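Local coordinates for protein amidase (Bacillus anthracis, PDB 5EWQ) that probably hydrolyses the amide bonds of carboxylic acid amides, releasing the acid, with the serine-based chemistry of the amidase signature family, at residues G246-T251 against T275-M280; V119-N124 against T150-L155; E291-K296 against K487-K492; V221-T226 against T251-L256; G227-P232 against G264-T269. All coordinates share one frame; numbering follows the deposited sequence.

Contact 1: G246-T251 against T275-M280; sequences GRVSRT and TLFNAM
The long connection between strands 239-242 and 263-267 packs here on helix 270-280, with Arg-247 and Val-248 meeting Phe-277 and Met-280. Val-248 does most of the work. Its CG2, anti to the carbonyl carbon and beside the backbone N, lies 3.8 Å from CE of Met-280, present as selenomethionine. The same methyl reaches CE1 of Phe-277 at 3.9 Å, so one valine branch fills the corner between an aromatic ring and the selenomethionine methyl. The other branch, CG1, lies 3.9 Å from the carbonyl O of Met-280. Arg-247 contributes its aliphatic part: CG approaches CZ of Phe-277 at 3.9 Å, the two side chains crossing near a right angle. The guanidinium plane is almost parallel to the ring (5° apart), but the group lies well beyond the ring and does not stack on it; NH2 is hydrogen-bonded to Tyr-301, and NE forms only a long, weak ion pair with Glu-491. In the alpha/beta fold of the amidase family, helix 270-280 follows strand 263-267 directly and covers it, and Pro-265 of that strand touches both Phe-277 and Met-280. The ring of Tyr-301 also meets Phe-277, with planes about 60° apart. Beyond Val-248 the loop turns polar. Ser-249 forms an ST turn, its OG accepting from Thr-251 N at 3.2 Å in a nearly straight bond (164°), and that hydroxyl is also hydrogen-bonded to Asp-284 and to Thr-150.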
# COMPACT_ATOMS: atom_id res chain seq x y z
N GLY A 246 1.55 -8.39 -13.33
CA GLY A 246 1.24 -9.76 -13.68
C GLY A 246 1.50 -10.70 -12.52
O GLY A 246 1.04 -11.84 -12.52
N ARG A 247 2.23 -10.21 -11.53
CA ARG A 247 2.58 -11.01 -10.36
C ARG A 247 1.38 -11.18 -9.43
O ARG A 247 1.14 -12.27 -8.91
CB ARG A 247 3.73 -10.35 -9.60
CG ARG A 247 4.61 -11.32 -8.82
CD ARG A 247 5.55 -12.07 -9.75
NE ARG A 247 6.60 -12.78 -9.02
CZ ARG A 247 7.62 -13.40 -9.60
NH1 ARG A 247 7.74 -13.39 -10.92
NH2 ARG A 247 8.53 -14.01 -8.85
N VAL A 248 0.62 -10.10 -9.24
CA VAL A 248 -0.52 -10.11 -8.33
C VAL A 248 -1.82 -9.79 -9.07
O VAL A 248 -1.88 -8.85 -9.85
CB VAL A 248 -0.31 -9.09 -7.19
CG1 VAL A 248 -1.53 -9.05 -6.28
CG2 VAL A 248 0.94 -9.43 -6.40
N SER A 249 -2.85 -10.59 -8.81
CA SER A 249 -4.15 -10.40 -9.44
C SER A 249 -4.85 -9.14 -8.93
O SER A 249 -4.75 -8.79 -7.76
CB SER A 249 -5.04 -11.62 -9.20
OG SER A 249 -6.34 -11.42 -9.74
N ARG A 250 -5.56 -8.46 -9.83
CA ARG A 250 -6.29 -7.25 -9.48
C ARG A 250 -7.78 -7.51 -9.33
O ARG A 250 -8.56 -6.60 -9.08
CB ARG A 250 -6.06 -6.16 -10.54
CG ARG A 250 -4.67 -5.54 -10.55
CD ARG A 250 -3.69 -6.36 -11.38
NE ARG A 250 -4.22 -6.66 -12.71
CZ ARG A 250 -4.19 -5.81 -13.74
NH1 ARG A 250 -3.66 -4.61 -13.59
NH2 ARG A 250 -4.70 -6.17 -14.91
N THR A 251 -8.17 -8.78 -9.49
CA THR A 251 -9.57 -9.16 -9.40
C THR A 251 -10.14 -8.91 -8.01
O THR A 251 -9.59 -9.38 -7.01
CB THR A 251 -9.77 -10.65 -9.76
OG1 THR A 251 -9.30 -10.88 -11.10
CG2 THR A 251 -11.24 -11.03 -9.67
N THR A 275 6.62 -11.63 3.67
CA THR A 275 5.75 -12.64 4.26
C THR A 275 4.34 -12.52 3.70
O THR A 275 3.72 -13.52 3.32
CB THR A 275 5.72 -12.53 5.79
OG1 THR A 275 7.03 -12.79 6.32
CG2 THR A 275 4.74 -13.52 6.38
N LEU A 276 3.83 -11.29 3.66
CA LEU A 276 2.51 -11.02 3.11
C LEU A 276 2.49 -11.23 1.60
O LEU A 276 1.48 -11.66 1.04
CB LEU A 276 2.09 -9.58 3.44
CG LEU A 276 0.72 -9.13 2.94
CD1 LEU A 276 -0.38 -9.98 3.55
CD2 LEU A 276 0.49 -7.66 3.26
N PHE A 277 3.62 -10.95 0.96
CA PHE A 277 3.73 -11.03 -0.49
C PHE A 277 3.63 -12.48 -0.99
O PHE A 277 3.38 -12.72 -2.17
CB PHE A 277 5.05 -10.41 -0.95
CG PHE A 277 5.18 -10.28 -2.44
CD1 PHE A 277 4.28 -9.53 -3.17
CD2 PHE A 277 6.23 -10.90 -3.11
CE1 PHE A 277 4.40 -9.40 -4.54
CE2 PHE A 277 6.36 -10.78 -4.48
CZ PHE A 277 5.44 -10.03 -5.20
N ASN A 278 3.83 -13.43 -0.08
CA ASN A 278 3.75 -14.84 -0.43
C ASN A 278 2.34 -15.30 -0.78
O ASN A 278 2.15 -16.16 -1.64
CB ASN A 278 4.29 -15.70 0.72
CG ASN A 278 5.79 -15.61 0.86
OD1 ASN A 278 6.51 -15.38 -0.11
ND2 ASN A 278 6.28 -15.78 2.09
N ALA A 279 1.34 -14.71 -0.12
CA ALA A 279 -0.04 -15.13 -0.31
C ALA A 279 -0.78 -14.28 -1.34
O ALA A 279 -1.84 -14.67 -1.82
CB ALA A 279 -0.78 -15.09 1.02
N MSE A 280 -0.22 -13.13 -1.68
CA MSE A 280 -0.85 -12.24 -2.64
C MSE A 280 -0.62 -12.72 -4.07
O MSE A 280 -1.52 -12.65 -4.91
CB MSE A 280 -0.33 -10.81 -2.49
CG MSE A 280 -0.51 -10.21 -1.11
SE MSE A 280 -0.08 -8.31 -1.12
CE MSE A 280 0.87 -8.26 -2.82

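Contact 2: V119-N124 against T150-L155; sequences VVVKDN and TIVKQL
Strand 118-122 and helix 150-155 face each other at a distance set by two pairs, with CA to CA 8.8 Å for Val-119 and Leu-155 and 8.3 Å for Val-121 and Val-152. The first pair meets tip to tip: Val-119 CG1 stands 4.1 Å from Leu-155 CD1, with that valine branch anti to the backbone N (chi1 -175°). One strand step of two residues further on, Val-121 CG1 approaches Val-152 CG2 at 4.3 Å. Both touching strand valines thus project from the helix-covered face, whereas Lys-122, the neighbour of Val-121, is hydrogen-bonded to Ser-204, Ser-205 and Thr-223; Lys-122 and Ser-204 probably correspond to the lysine and the cis-serine of the Ser-cisSer-Lys triad of amidase signature enzymes. The unit is a beta-alpha-beta crossover from strand 118-122 through the helix to the parallel neighbour 161-166, whose Val-162 touches both Val-121 and Val-152. Leu-155 additionally packs on Leu-276 and Ala-279 of helix 270-280. Since only methyl groups meet, the contact rests on non-directional dispersion and the burial of hydrocarbon, while backbone bonds to strand 161-166 hold the valines' strand in the sheet.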
# COMPACT_ATOMS: atom_id res chain seq x y z
N VAL A 119 -4.79 -8.61 8.83
CA VAL A 119 -4.32 -7.80 7.71
C VAL A 119 -5.33 -6.72 7.36
O VAL A 119 -6.54 -6.98 7.33
CB VAL A 119 -4.04 -8.67 6.46
CG1 VAL A 119 -3.44 -7.82 5.35
CG2 VAL A 119 -3.11 -9.82 6.81
N VAL A 120 -4.85 -5.51 7.12
CA VAL A 120 -5.72 -4.41 6.72
C VAL A 120 -5.55 -4.11 5.23
O VAL A 120 -4.48 -3.70 4.79
CB VAL A 120 -5.44 -3.13 7.53
CG1 VAL A 120 -6.20 -1.95 6.94
CG2 VAL A 120 -5.82 -3.34 8.99
N VAL A 121 -6.62 -4.32 4.46
CA VAL A 121 -6.58 -4.06 3.03
C VAL A 121 -7.11 -2.66 2.71
O VAL A 121 -7.85 -2.08 3.49
CB VAL A 121 -7.39 -5.11 2.25
CG1 VAL A 121 -6.82 -6.50 2.47
CG2 VAL A 121 -8.86 -5.06 2.65
N LYS A 122 -6.70 -2.13 1.56
CA LYS A 122 -7.12 -0.80 1.14
C LYS A 122 -8.64 -0.77 0.92
O LYS A 122 -9.25 -1.80 0.65
CB LYS A 122 -6.38 -0.40 -0.14
CG LYS A 122 -6.40 1.09 -0.45
CD LYS A 122 -5.49 1.40 -1.63
CE LYS A 122 -5.42 2.89 -1.90
NZ LYS A 122 -4.49 3.22 -3.02
N ASP A 123 -9.23 0.42 1.03
CA ASP A 123 -10.68 0.57 0.97
C ASP A 123 -11.27 0.22 -0.40
O ASP A 123 -12.48 0.14 -0.56
CB ASP A 123 -11.07 2.00 1.37
CG ASP A 123 -12.57 2.16 1.57
OD1 ASP A 123 -13.08 1.76 2.63
OD2 ASP A 123 -13.24 2.71 0.66
N ASN A 124 -10.40 0.01 -1.38
CA ASN A 124 -10.84 -0.36 -2.72
C ASN A 124 -10.71 -1.85 -2.99
O ASN A 124 -10.76 -2.29 -4.14
CB ASN A 124 -10.07 0.43 -3.78
CG ASN A 124 -8.58 0.14 -3.75
OD1 ASN A 124 -8.07 -0.49 -2.82
ND2 ASN A 124 -7.86 0.62 -4.76
N THR A 150 -9.36 -11.77 -4.93
CA THR A 150 -8.57 -13.00 -5.00
C THR A 150 -7.41 -12.98 -4.00
O THR A 150 -7.06 -14.01 -3.44
CB THR A 150 -8.02 -13.24 -6.41
OG1 THR A 150 -7.24 -12.11 -6.83
CG2 THR A 150 -9.16 -13.46 -7.39
N ILE A 151 -6.84 -11.80 -3.79
CA ILE A 151 -5.75 -11.65 -2.83
C ILE A 151 -6.26 -11.84 -1.40
O ILE A 151 -5.52 -12.30 -0.53
CB ILE A 151 -5.07 -10.27 -2.95
CG1 ILE A 151 -6.09 -9.14 -2.76
CG2 ILE A 151 -4.39 -10.14 -4.30
CD1 ILE A 151 -5.48 -7.76 -2.84
N VAL A 152 -7.53 -11.51 -1.17
CA VAL A 152 -8.15 -11.71 0.13
C VAL A 152 -8.50 -13.19 0.31
O VAL A 152 -8.32 -13.76 1.39
CB VAL A 152 -9.41 -10.85 0.30
CG1 VAL A 152 -10.12 -11.17 1.61
CG2 VAL A 152 -9.06 -9.37 0.23
N LYS A 153 -8.99 -13.80 -0.76
CA LYS A 153 -9.34 -15.21 -0.75
C LYS A 153 -8.10 -16.08 -0.52
O LYS A 153 -8.15 -17.06 0.21
CB LYS A 153 -10.03 -15.60 -2.06
CG LYS A 153 -10.51 -17.05 -2.11
CD LYS A 153 -11.22 -17.35 -3.41
N GLN A 154 -6.99 -15.69 -1.14
CA GLN A 154 -5.74 -16.42 -0.99
C GLN A 154 -5.11 -16.17 0.37
O GLN A 154 -4.36 -17.00 0.89
CB GLN A 154 -4.76 -16.05 -2.11
CG GLN A 154 -5.17 -16.55 -3.49
CD GLN A 154 -4.20 -16.12 -4.57
OE1 GLN A 154 -3.20 -15.45 -4.30
NE2 GLN A 154 -4.48 -16.51 -5.81
N LEU A 155 -5.40 -15.01 0.95
CA LEU A 155 -4.88 -14.66 2.27
C LEU A 155 -5.45 -15.57 3.35
O LEU A 155 -4.75 -15.95 4.29
CB LEU A 155 -5.19 -13.20 2.60
CG LEU A 155 -4.08 -12.19 2.31
CD1 LEU A 155 -4.51 -10.78 2.69
CD2 LEU A 155 -2.81 -12.59 3.04

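Contact 3: E291-K296 against K487-K492; sequences EKVKDK and KQFGEK
A single aromatic side chain, Phe-489, reaches across to Lys-292 and Val-293 near the protein surface. The segment that carries it begins with a type II beta turn from Lys-487 to Gly-490, closed by a weak bond from Gly-490 N to Lys-487 O (2.9 Å). After Gln-488, whose side chain is modelled only to CB, Phe-489 takes the third place of the turn, where its positive phi (58°) is as expected for type II. Its CG is anti to the carbonyl carbon (chi1 -55°), and the ring is carried out toward the loop 291-296. There Val-293 CG1 meets the ring at its edge, close to the ring plane, 3.6 Å from CE1 and 4.0 Å from CD1. The carbonyl O of Lys-292 approaches obliquely, 3.7 Å from the same CE1, and the CB of that lysine lies 4.3 Å from CZ. The rest of the lysine chain is extended and leads away from the ring. Val-293 itself opens a type I turn to Lys-296, with a weak closing bond. After Phe-489, Gly-490 is the N-cap residue of helix 491-503, and Glu-491 in its first turn turns back to the core side, its OE2 accepting from Ser-244 N. Phe-489 also touches Arg-247, which links the patch to the loop of contact 1. The two segments thus join the connection from helix 270-280 to strand 314-317 with the turn between strand 479-485 and helix 491-503.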
# COMPACT_ATOMS: atom_id res chain seq x y z
N GLU A 291 -1.19 -13.98 -16.67
CA GLU A 291 -0.79 -15.11 -17.50
C GLU A 291 0.63 -14.91 -18.01
O GLU A 291 1.10 -15.66 -18.86
CB GLU A 291 -1.77 -15.29 -18.66
CG GLU A 291 -3.15 -15.75 -18.24
CD GLU A 291 -4.04 -16.11 -19.42
OE1 GLU A 291 -5.20 -16.51 -19.19
OE2 GLU A 291 -3.58 -15.99 -20.57
N LYS A 292 1.30 -13.89 -17.49
CA LYS A 292 2.70 -13.64 -17.81
C LYS A 292 3.60 -14.28 -16.76
O LYS A 292 4.83 -14.20 -16.85
CB LYS A 292 2.97 -12.14 -17.90
CG LYS A 292 2.23 -11.43 -19.03
CD LYS A 292 2.63 -9.97 -19.12
CE LYS A 292 1.96 -9.28 -20.30
NZ LYS A 292 2.38 -7.86 -20.43
N VAL A 293 2.98 -14.92 -15.77
CA VAL A 293 3.72 -15.58 -14.70
C VAL A 293 3.33 -17.05 -14.59
O VAL A 293 3.73 -17.74 -13.65
CB VAL A 293 3.47 -14.89 -13.34
CG1 VAL A 293 3.84 -13.42 -13.41
CG2 VAL A 293 2.02 -15.07 -12.92
N LYS A 294 2.54 -17.52 -15.55
CA LYS A 294 2.02 -18.88 -15.53
C LYS A 294 3.13 -19.93 -15.55
O LYS A 294 3.04 -20.96 -14.89
CB LYS A 294 1.09 -19.11 -16.73
N ASP A 295 4.20 -19.65 -16.30
CA ASP A 295 5.33 -20.56 -16.39
C ASP A 295 6.37 -20.27 -15.31
O ASP A 295 7.57 -20.31 -15.56
CB ASP A 295 5.97 -20.48 -17.78
CG ASP A 295 5.06 -21.01 -18.87
OD1 ASP A 295 5.06 -22.23 -19.11
OD2 ASP A 295 4.34 -20.19 -19.49
N LYS A 296 5.89 -19.97 -14.11
CA LYS A 296 6.76 -19.73 -12.96
C LYS A 296 6.22 -20.45 -11.73
O LYS A 296 5.05 -20.83 -11.69
CB LYS A 296 6.89 -18.23 -12.68
CG LYS A 296 7.61 -17.45 -13.77
N LYS A 487 14.60 -5.39 -11.36
CA LYS A 487 14.38 -5.85 -12.73
C LYS A 487 13.10 -6.66 -12.82
O LYS A 487 12.56 -7.11 -11.81
CB LYS A 487 15.58 -6.66 -13.22
CG LYS A 487 16.06 -7.72 -12.24
CD LYS A 487 17.58 -7.76 -12.18
CE LYS A 487 18.19 -7.96 -13.56
NZ LYS A 487 19.68 -7.94 -13.51
N GLN A 488 12.61 -6.85 -14.05
CA GLN A 488 11.33 -7.51 -14.30
C GLN A 488 11.23 -8.88 -13.64
O GLN A 488 12.13 -9.71 -13.77
CB GLN A 488 11.09 -7.65 -15.80
N PHE A 489 10.13 -9.10 -12.92
CA PHE A 489 9.87 -10.35 -12.21
C PHE A 489 10.97 -10.67 -11.20
O PHE A 489 11.20 -11.83 -10.88
CB PHE A 489 9.70 -11.51 -13.19
CG PHE A 489 8.64 -11.28 -14.23
CD1 PHE A 489 7.32 -11.62 -13.98
CD2 PHE A 489 8.97 -10.73 -15.46
CE1 PHE A 489 6.35 -11.41 -14.94
CE2 PHE A 489 8.00 -10.53 -16.42
CZ PHE A 489 6.68 -10.86 -16.16
N GLY A 490 11.63 -9.63 -10.70
CA GLY A 490 12.74 -9.82 -9.78
C GLY A 490 12.44 -9.37 -8.37
O GLY A 490 13.25 -8.70 -7.73
N GLU A 491 11.27 -9.76 -7.86
CA GLU A 491 10.89 -9.45 -6.49
C GLU A 491 11.79 -10.16 -5.49
O GLU A 491 12.02 -9.67 -4.39
CB GLU A 491 9.42 -9.82 -6.24
CG GLU A 491 8.41 -8.85 -6.82
CD GLU A 491 8.18 -9.04 -8.31
OE1 GLU A 491 8.92 -9.82 -8.94
OE2 GLU A 491 7.24 -8.41 -8.85
N LYS A 492 12.29 -11.33 -5.89
CA LYS A 492 13.17 -12.12 -5.04
C LYS A 492 14.48 -11.38 -4.76
O LYS A 492 14.99 -11.40 -3.64
CB LYS A 492 13.46 -13.48 -5.68

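Contact 4: V221-T226 against T251-L256; sequences VGTETT and TGIIPL
Thr-223 of strand 219-223 and Thr-225 further along the chain face Ile-253 and Leu-256 of the loop between strands 239-242 and 263-267 of the amidase fold, the touching parts differing by 24° in direction. Among the van der Waals contacts, Thr-223 CG2 lies 4.0 Å from Ile-253 CG2, the two side chains sliding past each other in opposite senses. Thr-225 and Leu-256 cross at about a right angle, the hydroxyl side of the threonine laid against the leucine, whose CD2 is 3.2 Å from Thr-225 OG1. Ile-253 is backed by Ile-151 of helix 150-155, and Leu-256 by Phe-367 and Ala-172.

The polar interactions engage partners outside both segments. Thr-223 OG1 sits between its own backbone N and carbonyl carbon (chi1 67°), where it accepts from both Lys-122 NZ and Asn-124 ND2. Because Lys-122 is probably the lysine of the Ser-cisSer-Lys triad, Thr-223 belongs to the surroundings that would position it. Asp-261 bridges the two segments: its OD1 is hydrogen-bonded to Thr-225 OG1 and its OD2 to Leu-256 N, so one carboxylate holds the hydroxyl and the loop backbone together, and the threonine oxygen facing hydrocarbon is satisfied.

Two torsions place the leucine: the first, with CG anti to the backbone N (chi1 166°), directs CG toward the threonine, and the second turns CD2 onto it, 3.9 Å from Thr-225 CB.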
# COMPACT_ATOMS: atom_id res chain seq x y z
N VAL A 221 -2.34 -4.08 2.93
CA VAL A 221 -2.37 -4.19 1.47
C VAL A 221 -2.70 -2.84 0.83
O VAL A 221 -3.69 -2.20 1.19
CB VAL A 221 -3.40 -5.24 1.00
CG1 VAL A 221 -3.45 -5.28 -0.52
CG2 VAL A 221 -3.05 -6.60 1.58
N GLY A 222 -1.87 -2.42 -0.11
CA GLY A 222 -2.10 -1.18 -0.83
C GLY A 222 -2.15 -1.40 -2.33
O GLY A 222 -1.78 -2.47 -2.82
N THR A 223 -2.63 -0.40 -3.06
CA THR A 223 -2.68 -0.46 -4.51
C THR A 223 -1.89 0.70 -5.11
O THR A 223 -1.78 1.76 -4.49
CB THR A 223 -4.12 -0.42 -5.04
OG1 THR A 223 -4.70 0.87 -4.78
CG2 THR A 223 -4.97 -1.50 -4.38
N GLU A 224 -1.34 0.50 -6.30
CA GLU A 224 -0.57 1.55 -6.96
C GLU A 224 -0.81 1.61 -8.46
O GLU A 224 -0.68 0.61 -9.16
CB GLU A 224 0.92 1.37 -6.69
CG GLU A 224 1.79 2.30 -7.52
CD GLU A 224 3.27 2.21 -7.18
OE1 GLU A 224 3.60 1.71 -6.09
OE2 GLU A 224 4.10 2.64 -8.01
N THR A 225 -1.15 2.80 -8.94
CA THR A 225 -1.17 3.08 -10.37
C THR A 225 0.16 3.71 -10.75
O THR A 225 0.83 3.26 -11.68
CB THR A 225 -2.33 4.01 -10.76
OG1 THR A 225 -3.58 3.32 -10.56
CG2 THR A 225 -2.22 4.42 -12.21
N THR A 226 0.53 4.76 -10.03
CA THR A 226 1.83 5.41 -10.21
C THR A 226 2.30 6.03 -8.90
O THR A 226 2.02 7.20 -8.61
CB THR A 226 1.78 6.49 -11.30
OG1 THR A 226 1.25 5.93 -12.51
CG2 THR A 226 3.17 7.04 -11.57
N THR A 251 -8.17 -8.78 -9.49
CA THR A 251 -9.57 -9.16 -9.40
C THR A 251 -10.14 -8.91 -8.01
O THR A 251 -9.59 -9.38 -7.01
CB THR A 251 -9.77 -10.65 -9.76
OG1 THR A 251 -9.30 -10.88 -11.10
CG2 THR A 251 -11.24 -11.03 -9.67
N GLY A 252 -11.24 -8.17 -7.95
CA GLY A 252 -11.87 -7.84 -6.68
C GLY A 252 -11.35 -6.53 -6.12
O GLY A 252 -11.41 -6.29 -4.92
N ILE A 253 -10.81 -5.69 -7.00
CA ILE A 253 -10.30 -4.39 -6.60
C ILE A 253 -10.85 -3.30 -7.52
O ILE A 253 -10.72 -3.39 -8.74
CB ILE A 253 -8.76 -4.34 -6.63
CG1 ILE A 253 -8.17 -5.44 -5.74
CG2 ILE A 253 -8.26 -2.97 -6.18
CD1 ILE A 253 -6.66 -5.51 -5.77
N ILE A 254 -11.46 -2.28 -6.93
CA ILE A 254 -11.98 -1.15 -7.69
C ILE A 254 -10.85 -0.47 -8.45
O ILE A 254 -9.95 0.12 -7.84
CB ILE A 254 -12.70 -0.13 -6.79
CG1 ILE A 254 -13.90 -0.77 -6.11
CG2 ILE A 254 -13.13 1.08 -7.60
CD1 ILE A 254 -14.68 0.18 -5.23
N PRO A 255 -10.89 -0.55 -9.79
CA PRO A 255 -9.78 -0.12 -10.65
C PRO A 255 -9.64 1.39 -10.78
O PRO A 255 -10.48 2.16 -10.31
CB PRO A 255 -10.14 -0.75 -12.00
CG PRO A 255 -11.63 -0.76 -12.00
CD PRO A 255 -12.04 -1.04 -10.57
N LEU A 256 -8.56 1.79 -11.44
CA LEU A 256 -8.33 3.18 -11.82
C LEU A 256 -7.85 3.19 -13.27
O LEU A 256 -8.39 3.88 -14.12
CB LEU A 256 -7.31 3.85 -10.90
CG LEU A 256 -6.72 5.19 -11.35
CD1 LEU A 256 -7.82 6.20 -11.62
CD2 LEU A 256 -5.75 5.72 -10.31

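Contact 5: G227-P232 against G264-T269; sequences GSIVAP and GPMART
Ile-229 drives both of its branches toward strand 263-267, one at Gly-264 and the other at Met-266. The longer branch has CG1 anti to the carbonyl carbon (chi1 -76°) and then runs straight, bringing CD1 to 3.5 Å from Gly-264 N and 3.8 Å from its CA. Glycine has no side chain, so the methyl rests on bare backbone. The shorter branch, CG2, crosses obliquely to the selenomethionine Met-266, 4.2 Å from its CG. That side chain bends at its last torsion (chi3 69°) and carries CE up to the carbonyl O of Ile-229, at 3.6 Å. Met-266 also touches Ser-208 and Ala-209 of helix 206-213. Ile-229 directly follows Ser-228 in the chain, which probably corresponds to the nucleophile of amidase signature enzymes; its OG is hydrogen-bonded to that of Ser-204, as in the Ser-cisSer-Lys triad of the family. Further out, the loop 227-229 is held by Glu-224. Its OE2 accepts from Gly-227 N, its OE1 takes a weak bond from Ile-229 N, and Ala-231 N bonds to Gly-227 O (3.1 Å) as helix 230-235 gets under way. The strand is fixed in turn by neighbours on both flanks: Gly-264 and Met-266 pair with Gly-222 and Ala-220, and Pro-265 and Ala-267 with Leu-241 and Val-239. Pro-265, whose CB points away from segment 227-232, touches Leu-276, Phe-277 and Met-280 of helix 270-280.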
# COMPACT_ATOMS: atom_id res chain seq x y z
N GLY A 227 3.02 5.24 -8.10
CA GLY A 227 3.59 5.72 -6.86
C GLY A 227 2.67 5.66 -5.66
O GLY A 227 3.05 6.05 -4.56
N SER A 228 1.45 5.15 -5.86
CA SER A 228 0.45 5.15 -4.80
C SER A 228 0.79 4.21 -3.63
O SER A 228 0.07 4.19 -2.64
CB SER A 228 -0.92 4.78 -5.37
OG SER A 228 -1.48 5.87 -6.09
N ILE A 229 1.87 3.46 -3.75
CA ILE A 229 2.31 2.59 -2.66
C ILE A 229 3.64 3.05 -2.08
O ILE A 229 3.76 3.21 -0.86
CB ILE A 229 2.44 1.12 -3.12
CG1 ILE A 229 1.06 0.48 -3.26
CG2 ILE A 229 3.27 0.32 -2.14
CD1 ILE A 229 1.10 -0.96 -3.71
N VAL A 230 4.62 3.27 -2.94
CA VAL A 230 5.97 3.61 -2.49
C VAL A 230 6.08 5.03 -1.93
O VAL A 230 6.96 5.31 -1.12
CB VAL A 230 7.00 3.43 -3.63
CG1 VAL A 230 7.07 1.98 -4.06
CG2 VAL A 230 6.65 4.33 -4.81
N ALA A 231 5.19 5.92 -2.36
CA ALA A 231 5.23 7.30 -1.89
C ALA A 231 4.65 7.47 -0.48
O ALA A 231 5.27 8.11 0.36
CB ALA A 231 4.50 8.22 -2.88
N PRO A 232 3.46 6.89 -0.20
CA PRO A 232 3.02 7.01 1.19
C PRO A 232 3.86 6.16 2.14
O PRO A 232 3.94 6.46 3.33
CB PRO A 232 1.57 6.51 1.15
CG PRO A 232 1.52 5.61 -0.02
CD PRO A 232 2.44 6.22 -1.03
N GLY A 264 0.12 -4.31 -3.86
CA GLY A 264 1.35 -4.69 -3.20
C GLY A 264 1.26 -4.72 -1.68
O GLY A 264 0.33 -4.17 -1.10
N PRO A 265 2.24 -5.37 -1.03
CA PRO A 265 2.28 -5.52 0.43
C PRO A 265 2.95 -4.33 1.11
O PRO A 265 3.85 -3.72 0.54
CB PRO A 265 3.10 -6.79 0.62
CG PRO A 265 4.07 -6.75 -0.52
CD PRO A 265 3.37 -6.06 -1.68
N MSE A 266 2.50 -4.01 2.32
CA MSE A 266 3.08 -2.90 3.07
C MSE A 266 3.26 -3.28 4.54
O MSE A 266 2.35 -3.82 5.17
CB MSE A 266 2.20 -1.65 2.95
CG MSE A 266 1.96 -1.20 1.51
SE MSE A 266 0.95 0.46 1.37
CE MSE A 266 2.28 1.68 2.09
N ALA A 267 4.43 -2.98 5.08
CA ALA A 267 4.74 -3.29 6.48
C ALA A 267 5.84 -2.38 7.01
O ALA A 267 6.33 -1.50 6.29
CB ALA A 267 5.14 -4.75 6.62
N ARG A 268 6.23 -2.58 8.26
CA ARG A 268 7.33 -1.82 8.85
C ARG A 268 8.66 -2.42 8.44
O ARG A 268 9.67 -1.72 8.33
CB ARG A 268 7.22 -1.80 10.37
CG ARG A 268 5.80 -1.87 10.91
CD ARG A 268 5.80 -1.91 12.43
NE ARG A 268 4.47 -2.16 12.96
CZ ARG A 268 3.97 -3.37 13.20
NH1 ARG A 268 2.75 -3.50 13.69
NH2 ARG A 268 4.71 -4.45 12.96
N THR A 269 8.66 -3.73 8.21
CA THR A 269 9.88 -4.47 7.92
C THR A 269 9.81 -5.12 6.54
O THR A 269 8.76 -5.59 6.12
CB THR A 269 10.13 -5.55 8.98
OG1 THR A 269 9.97 -4.98 10.29
CG2 THR A 269 11.53 -6.13 8.85

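Overall arrangement
From the N terminus, contact 2 is the first to close, joining the strand and helix of the beta-alpha-beta unit 118-166 before any other begins. Contacts 4, 5 and 1 then open in that order, at 221, 227 and 246, and close in the same order, at 256, 269 and 280, so each pair of them crosses instead of nesting. Contacts 4 and 5 involve neighbouring strands, 219-223 and 263-267 respectively, contacts 1 and 4 share Thr-251, and contact 1 brings helix 270-280 onto the sheet. Contact 3 comes last, closing a loop of 190 residues that returns the C-terminal part to the neighbourhood of contact 1, which it touches.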